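Local coordinates for retinol dehydratase (Spodoptera frugiperda, PDB 1X8K), which probably converts retinol to anhydroretinol by way of a sulfonated intermediate, as a member of the cytosolic sulfotransferase family, at residues L282-F287 against H309-G314. The protein carries 2 engineered substitutions. Sequence-based numbering, arbitrary orientation.
Sequences LNFEKF and HFIRKG. With A3P (adenosine-3'-5'-diphosphate), chain H; ANR (anhydroretinol), chain E.
Phe284 lays one face of its ring against the backbone of Lys313 and Gly314, with CE1 3.3 Å from Gly314 CA. The loop 309-314 carries the Arg-Lys-Gly signature of the sulfotransferases, which holds the 3'-phosphate of the nucleotide, here adenosine-3'-5'-diphosphate. With CG anti to the backbone N (chi1 -173°), the ring reaches from the first turn of helix 284-288 to the loop, its CE1 3.5 Å from Ile311 CG2, while the ribose O2' and Arg312 O lie at its edge. With an alanine at Phe284, Ile311 CG2 and the Gly314 backbone would probably lose their aromatic neighbour, opening a gap between the helix and the loop. The other branch of Ile311 puts CD1 4.0 Å from Phe287 CD2, and Phe287 itself borders the adenine, whose N6 donates to Leu282 O. Thus both segments hold the nucleotide: 282-287 at the base, 309-314 at the ribose and phosphate, with Thr76, Thr77 and Ser193 among its further partners. Arg312 N donates a hydrogen bond to the ribose O2' at 3.0 Å. Two successive amides, Lys313 N and Gly314 N, converge on O2P, whereas Arg312, bent at chi3, brings NE edge-on to O3P at 2.8 Å, nearly straight at 172°.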
# COMPACT_ATOMS: atom_id res chain seq x y z
N LEU A 282 30.73 15.02 24.58
CA LEU A 282 29.72 14.21 23.91
C LEU A 282 28.52 13.94 24.78
O LEU A 282 27.64 13.18 24.39
CB LEU A 282 30.32 12.87 23.46
CG LEU A 282 30.80 12.72 22.02
CD1 LEU A 282 29.73 13.12 21.00
CD2 LEU A 282 32.08 13.55 21.82
N ASN A 283 28.49 14.56 25.96
CA ASN A 283 27.28 14.61 26.79
C ASN A 283 26.11 14.93 25.90
O ASN A 283 26.18 15.83 25.06
CB ASN A 283 27.45 15.68 27.88
CG ASN A 283 26.16 15.96 28.65
OD1 ASN A 283 25.82 17.12 28.90
ND2 ASN A 283 25.45 14.91 29.05
N PHE A 284 25.03 14.18 26.05
CA PHE A 284 23.94 14.29 25.08
C PHE A 284 23.34 15.70 24.95
O PHE A 284 23.16 16.20 23.84
CB PHE A 284 22.86 13.24 25.34
CG PHE A 284 21.82 13.19 24.28
CD1 PHE A 284 22.09 12.59 23.05
CD2 PHE A 284 20.57 13.78 24.49
CE1 PHE A 284 21.14 12.56 22.05
CE2 PHE A 284 19.61 13.76 23.49
CZ PHE A 284 19.90 13.14 22.26
N GLU A 285 23.04 16.33 26.08
CA GLU A 285 22.39 17.64 26.08
C GLU A 285 23.33 18.72 25.56
O GLU A 285 22.90 19.65 24.86
CB GLU A 285 21.82 17.98 27.46
CG GLU A 285 20.58 17.18 27.87
CD GLU A 285 19.33 17.46 27.00
OE1 GLU A 285 18.61 16.49 26.63
OE2 GLU A 285 19.06 18.65 26.69
N LYS A 286 24.61 18.59 25.88
CA LYS A 286 25.61 19.52 25.39
C LYS A 286 25.67 19.39 23.85
O LYS A 286 25.31 20.32 23.13
CB LYS A 286 26.97 19.25 26.08
CG LYS A 286 27.94 20.43 26.05
CD LYS A 286 28.84 20.48 27.30
CE LYS A 286 29.74 21.75 27.32
NZ LYS A 286 30.22 22.13 25.94
N PHE A 287 26.08 18.22 23.37
CA PHE A 287 26.13 17.90 21.95
C PHE A 287 24.88 18.34 21.15
O PHE A 287 25.00 19.04 20.14
CB PHE A 287 26.33 16.39 21.81
CG PHE A 287 27.03 15.99 20.55
CD1 PHE A 287 28.34 16.38 20.30
CD2 PHE A 287 26.39 15.18 19.62
CE1 PHE A 287 28.98 15.98 19.15
CE2 PHE A 287 27.03 14.78 18.47
CZ PHE A 287 28.32 15.19 18.23
N HIS A 309 14.25 16.54 15.20
CA HIS A 309 15.59 17.07 15.45
C HIS A 309 16.59 16.02 14.98
O HIS A 309 16.32 14.83 15.08
CB HIS A 309 15.78 17.35 16.95
CG HIS A 309 14.92 18.45 17.47
ND1 HIS A 309 15.27 19.78 17.39
CD2 HIS A 309 13.70 18.43 18.06
CE1 HIS A 309 14.31 20.53 17.92
NE2 HIS A 309 13.34 19.73 18.33
N PHE A 310 17.75 16.44 14.48
CA PHE A 310 18.78 15.48 14.06
C PHE A 310 19.34 14.69 15.24
O PHE A 310 19.63 13.50 15.11
CB PHE A 310 19.90 16.16 13.27
CG PHE A 310 20.83 15.19 12.60
CD1 PHE A 310 20.40 14.40 11.52
CD2 PHE A 310 22.16 15.05 13.04
CE1 PHE A 310 21.27 13.48 10.88
CE2 PHE A 310 23.03 14.13 12.41
CZ PHE A 310 22.58 13.34 11.33
N ILE A 311 19.51 15.36 16.38
CA ILE A 311 19.93 14.74 17.63
C ILE A 311 18.71 14.74 18.54
O ILE A 311 18.27 15.80 19.02
CB ILE A 311 21.12 15.52 18.26
CG1 ILE A 311 22.42 15.22 17.51
CG2 ILE A 311 21.34 15.10 19.67
CD1 ILE A 311 23.31 16.42 17.31
N ARG A 312 18.17 13.55 18.76
CA ARG A 312 16.83 13.35 19.32
C ARG A 312 16.82 13.02 20.83
O ARG A 312 16.91 13.93 21.67
CB ARG A 312 16.18 12.22 18.54
CG ARG A 312 14.72 12.33 18.29
CD ARG A 312 14.23 11.22 17.39
NE ARG A 312 14.57 9.90 17.93
CZ ARG A 312 13.77 9.17 18.69
NH1 ARG A 312 12.54 9.59 19.00
NH2 ARG A 312 14.19 8.00 19.13
N LYS A 313 16.71 11.74 21.17
CA LYS A 313 16.64 11.32 22.57
C LYS A 313 17.94 10.73 23.13
O LYS A 313 18.23 10.93 24.31
CB LYS A 313 15.50 10.33 22.79
CG LYS A 313 14.25 10.98 23.33
CD LYS A 313 13.69 10.20 24.51
CE LYS A 313 12.56 11.00 25.18
NZ LYS A 313 12.44 10.67 26.64
N GLY A 314 18.70 10.03 22.30
CA GLY A 314 20.00 9.50 22.65
C GLY A 314 20.01 8.41 23.69
O GLY A 314 20.97 8.30 24.48
P1 A3P H . 18.04 8.67 18.50
O1P A3P H . 17.83 7.21 18.87
O2P A3P H . 18.03 9.60 19.69
O3P A3P H . 17.17 9.09 17.34
P2 A3P H . 23.61 8.92 13.48
O4P A3P H . 22.39 9.33 12.67
O5P A3P H . 24.60 10.03 13.73
O6P A3P H . 24.26 7.63 13.01
O5' A3P H . 22.99 8.60 14.94
C5' A3P H . 21.88 9.34 15.42
C4' A3P H . 21.41 8.82 16.76
O4' A3P H . 22.46 9.02 17.70
C3' A3P H . 20.23 9.67 17.19
O3' A3P H . 19.54 8.65 17.93
C2' A3P H . 20.73 10.60 18.27
O2' A3P H . 19.79 11.08 19.22
C1' A3P H . 22.05 9.98 18.70
N9 A3P H . 23.09 10.86 19.23
C8 A3P H . 23.64 11.93 18.62
N7 A3P H . 24.60 12.49 19.41
C5 A3P H . 24.64 11.75 20.54
C6 A3P H . 25.38 11.76 21.73
N6 A3P H . 26.30 12.74 21.90
N1 A3P H . 25.16 10.80 22.68
C2 A3P H . 24.24 9.82 22.51
N3 A3P H . 23.48 9.74 21.39
C4 A3P H . 23.71 10.75 20.38
C15 ANR E . 22.57 10.71 8.11
C14 ANR E . 21.65 11.57 7.56
C13 ANR E . 21.68 12.92 7.20
C20 ANR E . 22.72 13.94 7.75
C12 ANR E . 20.72 13.37 6.29
C11 ANR E . 20.50 14.62 5.74
C10 ANR E . 20.53 14.85 4.38
C9 ANR E . 20.37 15.93 3.54
C19 ANR E . 21.55 16.88 3.21
C8 ANR E . 19.11 16.10 2.99
C7 ANR E . 18.71 17.06 2.10
C6 ANR E . 17.66 17.44 1.24
C1 ANR E . 16.17 16.77 0.98
C17 ANR E . 15.29 16.79 2.27
C18 ANR E . 16.20 15.39 0.29
C2 ANR E . 15.19 17.43 -0.04
C3 ANR E . 15.67 18.70 -0.75
C4 ANR E . 17.08 19.15 -0.35
C5 ANR E . 17.97 18.60 0.52
C16 ANR E . 19.29 19.43 0.59